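Local coordinates for CBS domain-containing protein (Pyrococcus horikoshii, PDB 2YZQ) that is of unknown function but binds S-adenosylmethionine between two of its four CBS domains, consistent with a role in sensing that ligand, at residues A[137-142]-A[158-163]; A[175-180]-A[226-231]; A[232-237]-A[253-258]. All coordinates share one frame; numbering follows the deposited sequence.

Contact 1 of 3, residues A[137-142]-A[158-163]; sequences SIVWEG and MALPVV
V139 meets 158-163 with both backbone and side chain: its N donates to P161 O (3.1 Å) and its O accepts from V163 N (3.0 Å). E141 N then closes on V163 O (2.9 Å), giving two successive parallel bridges, V139 with V162 and W140 with V163. The side chains of V139 and V162 lie alongside each other and point the same way, CG1 of V139 3.9 Å from CG2 of V162. The I138 side chain crosses that of V163 at about a right angle, CD1 of I138 4.1 Å from CG1 of V163. CG of W140 stands anti to the backbone N (chi1 174°), which brings CD1 at the ring edge to 3.1 Å from V163 O. At the other end a water donates to both S137 O and A159 O where the two segments diverge. Further out, A148 of helix 145-153 packs on V139, and A151 and L152 of the same helix on L160, completing the beta-alpha-beta unit of this CBS domain. V163 O thus takes the E141 N-H with the W140 ring edge beside it, and the alternating N-H and C=O bonds of V139 and V163 fix the parallel register, while the V139 and L160 side chains pack on the helix.

Contact 2 of 3, residues A[175-180]-A[226-231]; sequences ETDLLR and IMTRDV. With SAM (S-adenosylmethionine), chain B.
R180 reaches across to T228 in the cleft between two CBS domains, where the ribose of S-adenosylmethionine is bound. The arginine chain is extended from CG to NE and meets the threonine side chain at about a right angle. It grips one atom with two nitrogens, end-on: NH1 of R180 lies 3.0 Å and NH2 3.1 Å from T228 OG1, which is tilted about 15° from the guanidinium plane. NH1 also donates to I226 O (2.8 Å); this oxygen sits in the guanidinium plane, but the nitrogen stands above the carbonyl plane. Over one guanidinium face lies D177 OD1, 3.1 Å from R180 NH1, a pairing of charges with no N-H aimed at the oxygen. The D177 carboxylate takes both ribose hydroxyls, O3' on OD1 and O2' on OD2, and OD2 is also hydrogen-bonded to D174 N. Lying against OD1, the guanidinium probably helps keep the carboxylate ionised. Away from the ligand, L178 CD2 meets I226 CD1 at 4.0 Å, and L145 of helix 145-153 touches both side chains. With R180 NH1 and NH2 both donating to it, T228 OG1 donates its own hydrogen bond to O2' of the ligand, 2.8 Å away.

Contact 3 of 3, residues A[232-237]-A[253-258]; sequences IVATPH and EQLPVI. With SAM (S-adenosylmethionine), chain B.
A234 and strand 254-259 are joined by two backbone hydrogen bonds on either side of a single bridge to V257. A234 N donates to P256 O (2.9 Å), and I258 N returns the bond to A234 O (2.9 Å). Apolar contacts flank the pair. V233 CG2 meets I258 CD1 at 3.7 Å, the two side chains crossing at about a right angle; with chi1 69°, I258 CG1 sits by A234 O and carries CD1 to V233. A234 CB and I232 CG2 both rest against L255 CD2, and P236 CD packs on V257 CG1. K246 and M247 of helix 240-250 cover L255 further out. Polar bonds to S-adenosylmethionine come from both segments. I232 N donates to adenine N1 (2.7 Å, 171° at the hydrogen), while N6 donates to I232 O and to Q254 O, so both its hydrogens are used; Q254 NE2 adds a weak bond to N7. At the far end of the ligand the amino N donates to E253 OE2 (2.7 Å). Cutting E253 back to an alanine removes the carboxylate, which would probably leave the ligand's amino group without this acceptor and the methionyl end freer to swing. Backbone recognition of adenine N1 and N6 beside a strand is characteristic of the adenosine-binding cleft of a CBS pair.

In the fold
Contacts 1 and 3 are equivalent pairings in two CBS domains, each tying the chain ahead of a helix to the strand after it, with centres 14 Å apart. The two strands meet where P161 CG packs on P256 CG (4.1 Å) and A159 CB on Q254 NE2 (3.4 Å). Contact 2 joins the same two CBS domains beside the ribose. It also touches contact 1 through M227 SD and V162 CG1 (3.6 Å), and contact 3 through V231 CG1 and P256 CG (3.8 Å). S-adenosylmethionine connects contacts 2 and 3, whose centres are 18 Å apart, the former hydrogen-bonding its ribose, the latter its adenine and amino group. From contact 1, M158 touches the ligand, whereas the P161 side chain stays about 7 Å from it.

Contact 1 of 3, residues A[137-142]-A[158-163]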
# COMPACT_ATOMS: atom_id res chain seq x y z
N SER A 137 -14.20 1.70 3.76
CA SER A 137 -14.41 2.60 4.88
C SER A 137 -14.39 4.02 4.32
O SER A 137 -13.46 4.39 3.60
CB SER A 137 -13.29 2.45 5.91
OG SER A 137 -13.34 1.17 6.51
N ILE A 138 -15.41 4.81 4.65
CA ILE A 138 -15.49 6.18 4.15
C ILE A 138 -15.78 7.13 5.30
O ILE A 138 -16.01 6.70 6.42
CB ILE A 138 -16.60 6.32 3.09
CG1 ILE A 138 -17.98 6.11 3.72
CG2 ILE A 138 -16.38 5.31 1.98
CD1 ILE A 138 -19.15 6.29 2.75
N VAL A 139 -15.78 8.42 5.03
CA VAL A 139 -16.07 9.37 6.10
C VAL A 139 -16.76 10.59 5.53
O VAL A 139 -16.42 11.05 4.45
CB VAL A 139 -14.77 9.80 6.84
CG1 VAL A 139 -13.87 10.61 5.92
CG2 VAL A 139 -15.13 10.59 8.08
N TRP A 140 -17.76 11.10 6.25
CA TRP A 140 -18.47 12.30 5.81
C TRP A 140 -17.55 13.50 6.02
O TRP A 140 -16.85 13.58 7.03
CB TRP A 140 -19.76 12.47 6.61
CG TRP A 140 -20.47 13.75 6.33
CD1 TRP A 140 -20.77 14.28 5.10
CD2 TRP A 140 -20.99 14.67 7.29
NE1 TRP A 140 -21.44 15.48 5.24
CE2 TRP A 140 -21.59 15.74 6.58
CE3 TRP A 140 -21.01 14.69 8.69
CZ2 TRP A 140 -22.20 16.82 7.23
CZ3 TRP A 140 -21.62 15.77 9.33
CH2 TRP A 140 -22.21 16.81 8.60
N GLU A 141 -17.54 14.42 5.06
CA GLU A 141 -16.67 15.59 5.14
C GLU A 141 -16.86 16.43 6.40
O GLU A 141 -15.96 17.17 6.80
CB GLU A 141 -16.84 16.46 3.89
CG GLU A 141 -18.19 17.16 3.79
CD GLU A 141 -18.38 17.85 2.45
OE1 GLU A 141 -17.39 18.39 1.91
OE2 GLU A 141 -19.52 17.85 1.95
N GLY A 142 -18.02 16.32 7.04
CA GLY A 142 -18.27 17.09 8.24
C GLY A 142 -17.78 16.43 9.52
O GLY A 142 -17.92 16.99 10.60
N MET A 158 -5.07 2.84 3.17
CA MET A 158 -4.28 3.94 3.67
C MET A 158 -5.05 5.25 3.59
O MET A 158 -4.64 6.25 4.18
CB MET A 158 -2.99 4.06 2.87
CG MET A 158 -2.07 2.87 3.02
SD MET A 158 -0.53 3.15 2.15
CE MET A 158 0.21 4.38 3.20
N ALA A 159 -6.18 5.24 2.88
CA ALA A 159 -6.97 6.46 2.75
C ALA A 159 -8.46 6.24 2.89
O ALA A 159 -8.97 5.14 2.64
CB ALA A 159 -6.69 7.11 1.40
N LEU A 160 -9.16 7.30 3.28
CA LEU A 160 -10.60 7.28 3.43
C LEU A 160 -11.26 8.15 2.37
O LEU A 160 -11.00 9.36 2.32
CB LEU A 160 -11.03 7.83 4.79
CG LEU A 160 -10.68 7.10 6.08
CD1 LEU A 160 -11.00 7.99 7.28
CD2 LEU A 160 -11.46 5.81 6.14
N PRO A 161 -12.09 7.57 1.50
CA PRO A 161 -12.75 8.42 0.51
C PRO A 161 -13.70 9.28 1.36
O PRO A 161 -14.23 8.80 2.36
CB PRO A 161 -13.54 7.41 -0.34
CG PRO A 161 -12.69 6.17 -0.27
CD PRO A 161 -12.28 6.14 1.19
N VAL A 162 -13.89 10.53 0.97
CA VAL A 162 -14.77 11.43 1.73
C VAL A 162 -16.03 11.71 0.93
O VAL A 162 -15.97 11.93 -0.28
CB VAL A 162 -14.05 12.77 2.03
CG1 VAL A 162 -14.95 13.65 2.86
CG2 VAL A 162 -12.74 12.51 2.76
N VAL A 163 -17.18 11.70 1.61
CA VAL A 163 -18.45 11.94 0.93
C VAL A 163 -19.21 13.11 1.53
O VAL A 163 -18.94 13.53 2.65
CB VAL A 163 -19.35 10.68 1.00
CG1 VAL A 163 -18.65 9.51 0.32
CG2 VAL A 163 -19.66 10.34 2.45
O HOH W 1 -10.82 3.42 3.48

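Contact 2 of 3, residues A[175-180]-A[226-231]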
# COMPACT_ATOMS: atom_id res chain seq x y z
N GLU A 175 -3.14 9.81 6.12
CA GLU A 175 -2.29 10.27 7.21
C GLU A 175 -1.45 11.50 6.88
O GLU A 175 -1.33 12.41 7.71
CB GLU A 175 -1.39 9.11 7.66
CG GLU A 175 -0.49 9.41 8.83
CD GLU A 175 0.25 8.17 9.30
OE1 GLU A 175 0.73 7.40 8.43
OE2 GLU A 175 0.35 7.96 10.53
N THR A 176 -0.88 11.54 5.69
CA THR A 176 -0.04 12.68 5.30
C THR A 176 -0.80 14.00 5.26
O THR A 176 -0.19 15.07 5.39
CB THR A 176 0.62 12.44 3.92
OG1 THR A 176 -0.35 12.60 2.88
CG2 THR A 176 1.22 11.05 3.85
N ASP A 177 -2.12 13.94 5.08
CA ASP A 177 -2.91 15.16 5.03
C ASP A 177 -3.01 15.88 6.37
O ASP A 177 -3.37 17.05 6.43
CB ASP A 177 -4.31 14.86 4.48
CG ASP A 177 -4.28 14.43 3.04
OD1 ASP A 177 -3.45 14.98 2.28
OD2 ASP A 177 -5.08 13.55 2.65
N LEU A 178 -2.67 15.17 7.44
CA LEU A 178 -2.70 15.78 8.77
C LEU A 178 -1.72 16.94 8.83
O LEU A 178 -1.92 17.89 9.59
CB LEU A 178 -2.33 14.74 9.83
CG LEU A 178 -3.37 13.66 10.13
CD1 LEU A 178 -2.77 12.63 11.06
CD2 LEU A 178 -4.61 14.28 10.75
N LEU A 179 -0.65 16.87 8.04
CA LEU A 179 0.35 17.92 8.03
C LEU A 179 -0.15 19.20 7.37
O LEU A 179 0.56 20.21 7.33
CB LEU A 179 1.63 17.46 7.32
CG LEU A 179 2.55 16.49 8.08
CD1 LEU A 179 1.82 15.21 8.42
CD2 LEU A 179 3.77 16.19 7.21
N ARG A 180 -1.38 19.16 6.84
CA ARG A 180 -1.95 20.35 6.22
C ARG A 180 -2.59 21.23 7.29
O ARG A 180 -3.03 22.35 7.00
CB ARG A 180 -3.01 19.97 5.18
CG ARG A 180 -2.45 19.40 3.89
CD ARG A 180 -3.58 18.83 3.05
NE ARG A 180 -3.13 18.38 1.74
CZ ARG A 180 -3.89 17.70 0.90
NH1 ARG A 180 -5.13 17.38 1.24
NH2 ARG A 180 -3.42 17.34 -0.29
N ILE A 226 -8.84 19.38 5.64
CA ILE A 226 -7.53 18.88 5.24
C ILE A 226 -7.60 17.87 4.10
O ILE A 226 -6.58 17.34 3.67
CB ILE A 226 -6.78 18.21 6.41
CG1 ILE A 226 -7.54 16.97 6.88
CG2 ILE A 226 -6.59 19.21 7.55
CD1 ILE A 226 -6.74 16.08 7.82
N MET A 227 -8.79 17.61 3.59
CA MET A 227 -8.94 16.62 2.53
C MET A 227 -8.51 17.08 1.14
O MET A 227 -8.45 18.28 0.85
CB MET A 227 -10.40 16.14 2.46
CG MET A 227 -11.35 17.15 1.83
SD MET A 227 -13.03 16.51 1.77
CE MET A 227 -13.87 17.82 0.88
N THR A 228 -8.18 16.10 0.30
CA THR A 228 -7.80 16.35 -1.08
C THR A 228 -9.12 16.32 -1.86
O THR A 228 -9.85 15.32 -1.83
CB THR A 228 -6.87 15.24 -1.61
OG1 THR A 228 -5.63 15.27 -0.88
CG2 THR A 228 -6.60 15.42 -3.09
N ARG A 229 -9.45 17.40 -2.55
CA ARG A 229 -10.71 17.49 -3.28
C ARG A 229 -10.74 16.86 -4.67
O ARG A 229 -11.79 16.37 -5.11
CB ARG A 229 -11.16 18.95 -3.36
CG ARG A 229 -11.50 19.52 -1.99
CD ARG A 229 -11.84 21.00 -2.05
NE ARG A 229 -12.08 21.53 -0.71
CZ ARG A 229 -13.18 21.29 -0.01
NH1 ARG A 229 -14.15 20.54 -0.52
NH2 ARG A 229 -13.31 21.80 1.21
N ASP A 230 -9.61 16.86 -5.36
CA ASP A 230 -9.56 16.27 -6.69
C ASP A 230 -9.16 14.81 -6.56
O ASP A 230 -7.98 14.48 -6.45
CB ASP A 230 -8.56 17.01 -7.58
CG ASP A 230 -8.55 16.49 -9.00
OD1 ASP A 230 -9.63 16.07 -9.48
OD2 ASP A 230 -7.49 16.51 -9.65
N VAL A 231 -10.16 13.94 -6.56
CA VAL A 231 -9.94 12.52 -6.40
C VAL A 231 -9.67 11.78 -7.71
O VAL A 231 -10.40 11.94 -8.69
CB VAL A 231 -11.15 11.86 -5.70
CG1 VAL A 231 -10.79 10.46 -5.23
CG2 VAL A 231 -11.59 12.71 -4.51
N SAM B . 1.83 6.69 1.84
CA SAM B . 2.32 7.81 1.02
C SAM B . 3.24 8.69 1.86
O SAM B . 3.96 9.51 1.31
OXT SAM B . 3.26 8.58 3.07
CB SAM B . 1.13 8.62 0.51
CG SAM B . 1.55 9.47 -0.69
SD SAM B . 0.09 10.21 -1.48
CE SAM B . 0.93 11.33 -2.65
C5' SAM B . -0.63 11.30 -0.23
C4' SAM B . -1.59 12.27 -0.90
O4' SAM B . -2.34 11.59 -1.94
C3' SAM B . -2.61 12.84 0.09
O3' SAM B . -2.77 14.25 -0.14
C2' SAM B . -3.89 12.06 -0.24
O2' SAM B . -5.07 12.77 0.15
C1' SAM B . -3.73 11.89 -1.75
N9 SAM B . -4.54 10.79 -2.30
C8 SAM B . -4.63 9.49 -1.86
N7 SAM B . -5.36 8.80 -2.70
C5 SAM B . -5.87 9.64 -3.64
C6 SAM B . -6.78 9.52 -4.73
N6 SAM B . -7.38 8.32 -5.03
N1 SAM B . -7.05 10.62 -5.47
C2 SAM B . -6.53 11.82 -5.18
N3 SAM B . -5.66 11.97 -4.19
C4 SAM B . -5.33 10.92 -3.39

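Contact 3 of 3, residues A[232-237]-A[253-258]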
# COMPACT_ATOMS: atom_id res chain seq x y z
N ILE A 232 -8.59 11.00 -7.71
CA ILE A 232 -8.20 10.20 -8.86
C ILE A 232 -8.99 8.90 -8.71
O ILE A 232 -8.79 8.17 -7.73
CB ILE A 232 -6.70 9.89 -8.84
CG1 ILE A 232 -5.91 11.20 -8.77
CG2 ILE A 232 -6.33 9.08 -10.07
CD1 ILE A 232 -6.22 12.16 -9.90
N VAL A 233 -9.87 8.63 -9.66
CA VAL A 233 -10.73 7.45 -9.59
C VAL A 233 -10.52 6.38 -10.65
O VAL A 233 -9.84 6.58 -11.66
CB VAL A 233 -12.23 7.86 -9.66
CG1 VAL A 233 -12.56 8.85 -8.57
CG2 VAL A 233 -12.54 8.48 -11.02
N ALA A 234 -11.13 5.22 -10.39
CA ALA A 234 -11.10 4.08 -11.29
C ALA A 234 -12.54 3.63 -11.48
O ALA A 234 -13.44 4.11 -10.80
CB ALA A 234 -10.27 2.95 -10.68
N THR A 235 -12.75 2.72 -12.42
CA THR A 235 -14.08 2.16 -12.66
C THR A 235 -13.84 0.66 -12.77
O THR A 235 -12.69 0.22 -12.89
CB THR A 235 -14.71 2.66 -13.98
OG1 THR A 235 -14.00 2.12 -15.10
CG2 THR A 235 -14.67 4.18 -14.04
N PRO A 236 -14.90 -0.15 -12.71
CA PRO A 236 -14.72 -1.60 -12.81
C PRO A 236 -14.04 -2.08 -14.09
O PRO A 236 -13.36 -3.10 -14.09
CB PRO A 236 -16.14 -2.13 -12.68
CG PRO A 236 -16.81 -1.11 -11.81
CD PRO A 236 -16.30 0.19 -12.41
N HIS A 237 -14.23 -1.34 -15.18
CA HIS A 237 -13.66 -1.73 -16.46
C HIS A 237 -12.24 -1.23 -16.71
O HIS A 237 -11.62 -1.58 -17.72
CB HIS A 237 -14.57 -1.25 -17.60
CG HIS A 237 -15.96 -1.78 -17.53
ND1 HIS A 237 -16.25 -3.13 -17.59
CD2 HIS A 237 -17.15 -1.15 -17.39
CE1 HIS A 237 -17.56 -3.30 -17.51
NE2 HIS A 237 -18.13 -2.12 -17.38
N GLU A 253 -1.71 4.87 -3.10
CA GLU A 253 -1.90 3.43 -2.94
C GLU A 253 -3.31 2.93 -3.19
O GLU A 253 -3.56 1.73 -3.08
CB GLU A 253 -1.46 3.01 -1.54
CG GLU A 253 0.01 3.30 -1.22
CD GLU A 253 0.26 4.68 -0.63
OE1 GLU A 253 -0.62 5.56 -0.72
OE2 GLU A 253 1.35 4.88 -0.07
N GLN A 254 -4.23 3.82 -3.53
CA GLN A 254 -5.61 3.40 -3.77
C GLN A 254 -6.43 4.40 -4.56
O GLN A 254 -6.24 5.61 -4.45
CB GLN A 254 -6.32 3.16 -2.43
CG GLN A 254 -6.48 4.42 -1.57
CD GLN A 254 -5.16 4.91 -1.02
OE1 GLN A 254 -4.46 4.19 -0.31
NE2 GLN A 254 -4.82 6.16 -1.33
N LEU A 255 -7.36 3.87 -5.36
CA LEU A 255 -8.26 4.70 -6.16
C LEU A 255 -9.70 4.30 -5.90
O LEU A 255 -10.04 3.13 -6.00
CB LEU A 255 -8.01 4.55 -7.66
CG LEU A 255 -6.81 5.19 -8.35
CD1 LEU A 255 -5.52 4.58 -7.83
CD2 LEU A 255 -6.93 4.99 -9.86
N PRO A 256 -10.55 5.26 -5.52
CA PRO A 256 -11.95 4.90 -5.29
C PRO A 256 -12.50 4.38 -6.63
O PRO A 256 -12.12 4.88 -7.69
CB PRO A 256 -12.58 6.22 -4.90
CG PRO A 256 -11.49 6.90 -4.14
CD PRO A 256 -10.26 6.60 -4.98
N VAL A 257 -13.37 3.38 -6.58
CA VAL A 257 -13.97 2.85 -7.79
C VAL A 257 -15.36 3.46 -7.86
O VAL A 257 -16.11 3.39 -6.89
CB VAL A 257 -14.09 1.31 -7.72
CG1 VAL A 257 -14.81 0.78 -8.98
CG2 VAL A 257 -12.70 0.70 -7.60
N ILE A 258 -15.70 4.06 -8.99
CA ILE A 258 -17.00 4.70 -9.14
C ILE A 258 -17.74 4.38 -10.42
O ILE A 258 -17.22 3.72 -11.33
CB ILE A 258 -16.87 6.24 -9.11
CG1 ILE A 258 -16.15 6.72 -10.38
CG2 ILE A 258 -16.10 6.68 -7.87
CD1 ILE A 258 -16.23 8.21 -10.63
N SAM B . 1.83 6.69 1.84
CA SAM B . 2.32 7.81 1.02
C SAM B . 3.24 8.69 1.86
O SAM B . 3.96 9.51 1.31
OXT SAM B . 3.26 8.58 3.07
CB SAM B . 1.13 8.62 0.51
CG SAM B . 1.55 9.47 -0.69
SD SAM B . 0.09 10.21 -1.48
CE SAM B . 0.93 11.33 -2.65
C5' SAM B . -0.63 11.30 -0.23
C4' SAM B . -1.59 12.27 -0.90
O4' SAM B . -2.34 11.59 -1.94
C3' SAM B . -2.61 12.84 0.09
O3' SAM B . -2.77 14.25 -0.14
C2' SAM B . -3.89 12.06 -0.24
O2' SAM B . -5.07 12.77 0.15
C1' SAM B . -3.73 11.89 -1.75
N9 SAM B . -4.54 10.79 -2.30
C8 SAM B . -4.63 9.49 -1.86
N7 SAM B . -5.36 8.80 -2.70
C5 SAM B . -5.87 9.64 -3.64
C6 SAM B . -6.78 9.52 -4.73
N6 SAM B . -7.38 8.32 -5.03
N1 SAM B . -7.05 10.62 -5.47
C2 SAM B . -6.53 11.82 -5.18
N3 SAM B . -5.66 11.97 -4.19
C4 SAM B . -5.33 10.92 -3.39